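Local structure of cryptochrome DASH, chloroplastic/mitochondrial (Arabidopsis thaliana, 2J4D) at residues 67-72 against 115-120. The protein repairs cyclobutane pyrimidine dimers in single-stranded DNA as an FAD- and folate-containing photolyase, binds DNA without sequence specificity, and may also act as a photoreceptor. Residues are numbered along the deposited sequence; the frame is centred on the assembly and turned at random.
Sequences TILPVY and NLLIRS
Val-71 and Leu-117 pair as parallel strand neighbours, CA atoms 4.7 Å apart and strand axes at 34°; three backbone bonds define the register. Leu-117 N donates to Pro-70 O at 2.9 Å, nearly straight (N-H...O 167°); Tyr-72 N returns a bond to Leu-117 O, also 2.9 Å, and Arg-119 N reaches Tyr-72 O at a longer 3.2 Å. Pro-70 has no N-H to give; its ring lies against Asn-115 O, CG 3.2 Å away, and that buried carbonyl has no hydrogen-bond partner.

On one face, chi1 -175° puts Val-71 CG1 opposite the backbone N and CG2 opposite the carbonyl carbon, setting CG2 4.0 Å from Leu-117 CD2, while Leu-69 CD1 touches Leu-117 CB. On the other, Leu-116 CD1 lies over the Val-71/Tyr-72 peptide, between Pro-70 CB and Tyr-72 CB. Leu-117 CG lies over one guanidinium face of Arg-119, toward its rim; NH1 bonds Ile-118 O from above the carbonyl plane, NH2 Asp-225 O.

Arg-106 of helix 92-111 holds Leu-116 O. That helix covers the Leu-116 and Tyr-72 face, helix 123-134 the Val-71 and Leu-117 face. In the Rossmann-like photolyase sheet, 67-74 lies between 41-46 and 117-120, an edge strand within the chain.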
loop_
_atom_site.group_PDB
_atom_site.type_symbol
_atom_site.label_atom_id
_atom_site.label_comp_id
_atom_site.label_asym_id
_atom_site.label_seq_id
_atom_site.Cartn_x
_atom_site.Cartn_y
_atom_site.Cartn_z
ATOM N N THR A 67 -24.376 -19.272 0.842
ATOM C CA THR A 67 -23.845 -19.055 -0.504
ATOM C C THR A 67 -23.180 -17.678 -0.593
ATOM O O THR A 67 -23.728 -16.690 -0.110
ATOM C CB THR A 67 -24.979 -19.128 -1.543
ATOM O OG1 THR A 67 -25.702 -20.350 -1.360
ATOM C CG2 THR A 67 -24.420 -19.105 -2.953
ATOM N N ILE A 68 -22.008 -17.608 -1.216
ATOM C CA ILE A 68 -21.296 -16.330 -1.328
ATOM C C ILE A 68 -21.025 -15.916 -2.759
ATOM O O ILE A 68 -20.642 -16.740 -3.580
ATOM C CB ILE A 68 -19.907 -16.379 -0.642
ATOM C CG1 ILE A 68 -20.047 -16.789 0.821
ATOM C CG2 ILE A 68 -19.221 -15.011 -0.771
ATOM C CD1 ILE A 68 -18.709 -17.130 1.478
ATOM N N LEU A 69 -21.209 -14.632 -3.049
ATOM C CA LEU A 69 -20.915 -14.107 -4.377
ATOM C C LEU A 69 -19.825 -13.039 -4.227
ATOM O O LEU A 69 -20.120 -11.895 -3.898
ATOM C CB LEU A 69 -22.158 -13.474 -5.018
ATOM C CG LEU A 69 -21.892 -12.753 -6.343
ATOM C CD1 LEU A 69 -21.185 -13.690 -7.307
ATOM C CD2 LEU A 69 -23.207 -12.271 -6.947
ATOM N N PRO A 70 -18.551 -13.412 -4.433
ATOM C CA PRO A 70 -17.425 -12.469 -4.319
ATOM C C PRO A 70 -17.400 -11.544 -5.534
ATOM O O PRO A 70 -17.502 -11.998 -6.674
ATOM C CB PRO A 70 -16.197 -13.383 -4.281
ATOM C CG PRO A 70 -16.751 -14.714 -3.812
ATOM C CD PRO A 70 -18.063 -14.796 -4.550
ATOM N N VAL A 71 -17.247 -10.248 -5.293
ATOM C CA VAL A 71 -17.250 -9.285 -6.382
ATOM C C VAL A 71 -16.176 -8.213 -6.267
ATOM O O VAL A 71 -15.858 -7.764 -5.168
ATOM C CB VAL A 71 -18.595 -8.526 -6.438
ATOM C CG1 VAL A 71 -18.631 -7.617 -7.660
ATOM C CG2 VAL A 71 -19.757 -9.508 -6.449
ATOM N N TYR A 72 -15.616 -7.821 -7.407
ATOM C CA TYR A 72 -14.664 -6.721 -7.438
ATOM C C TYR A 72 -15.163 -5.817 -8.551
ATOM O O TYR A 72 -15.448 -6.285 -9.659
ATOM C CB TYR A 72 -13.236 -7.148 -7.771
ATOM C CG TYR A 72 -12.307 -5.946 -7.838
ATOM C CD1 TYR A 72 -11.788 -5.370 -6.675
ATOM C CD2 TYR A 72 -12.012 -5.336 -9.058
ATOM C CE1 TYR A 72 -11.003 -4.212 -6.729
ATOM C CE2 TYR A 72 -11.228 -4.181 -9.126
ATOM C CZ TYR A 72 -10.731 -3.625 -7.961
ATOM O OH TYR A 72 -9.980 -2.474 -8.032
ATOM N N ASN A 115 -15.257 -18.100 -6.646
ATOM C CA ASN A 115 -14.748 -17.457 -7.846
ATOM C C ASN A 115 -14.896 -15.969 -7.580
ATOM O O ASN A 115 -15.448 -15.576 -6.557
ATOM C CB ASN A 115 -15.565 -17.833 -9.082
ATOM C CG ASN A 115 -14.816 -17.558 -10.382
ATOM O OD1 ASN A 115 -13.905 -16.728 -10.432
ATOM N ND2 ASN A 115 -15.205 -18.252 -11.444
ATOM N N LEU A 116 -14.409 -15.147 -8.497
ATOM C CA LEU A 116 -14.512 -13.703 -8.338
ATOM C C LEU A 116 -15.247 -13.107 -9.524
ATOM O O LEU A 116 -14.817 -13.245 -10.664
ATOM C CB LEU A 116 -13.115 -13.078 -8.238
ATOM C CG LEU A 116 -13.027 -11.554 -8.094
ATOM C CD1 LEU A 116 -13.584 -11.114 -6.738
ATOM C CD2 LEU A 116 -11.567 -11.138 -8.222
ATOM N N LEU A 117 -16.371 -12.463 -9.250
ATOM C CA LEU A 117 -17.135 -11.817 -10.298
ATOM C C LEU A 117 -16.469 -10.463 -10.526
ATOM O O LEU A 117 -16.333 -9.665 -9.594
ATOM C CB LEU A 117 -18.587 -11.618 -9.857
ATOM C CG LEU A 117 -19.456 -10.840 -10.854
ATOM C CD1 LEU A 117 -19.652 -11.671 -12.108
ATOM C CD2 LEU A 117 -20.800 -10.514 -10.225
ATOM N N ILE A 118 -16.038 -10.203 -11.752
ATOM C CA ILE A 118 -15.396 -8.934 -12.045
ATOM C C ILE A 118 -16.271 -8.107 -12.981
ATOM O O ILE A 118 -16.679 -8.582 -14.040
ATOM C CB ILE A 118 -14.009 -9.147 -12.697
ATOM C CG1 ILE A 118 -13.101 -9.934 -11.739
ATOM C CG2 ILE A 118 -13.374 -7.801 -13.030
ATOM C CD1 ILE A 118 -11.691 -10.144 -12.264
ATOM N N ARG A 119 -16.569 -6.876 -12.576
ATOM C CA ARG A 119 -17.387 -5.975 -13.378
ATOM C C ARG A 119 -16.725 -4.612 -13.412
ATOM O O ARG A 119 -16.068 -4.209 -12.448
ATOM C CB ARG A 119 -18.782 -5.829 -12.768
ATOM C CG ARG A 119 -19.664 -7.062 -12.889
ATOM C CD ARG A 119 -20.186 -7.224 -14.306
ATOM N NE ARG A 119 -21.035 -8.403 -14.448
ATOM C CZ ARG A 119 -20.584 -9.641 -14.639
ATOM N NH1 ARG A 119 -19.278 -9.878 -14.713
ATOM N NH2 ARG A 119 -21.442 -10.642 -14.767
ATOM N N SER A 120 -16.882 -3.905 -14.523
ATOM C CA SER A 120 -16.324 -2.562 -14.647
ATOM C C SER A 120 -17.468 -1.588 -14.423
ATOM O O SER A 120 -18.485 -1.662 -15.102
ATOM C CB SER A 120 -15.719 -2.342 -16.038
ATOM O OG SER A 120 -14.489 -3.029 -16.171
#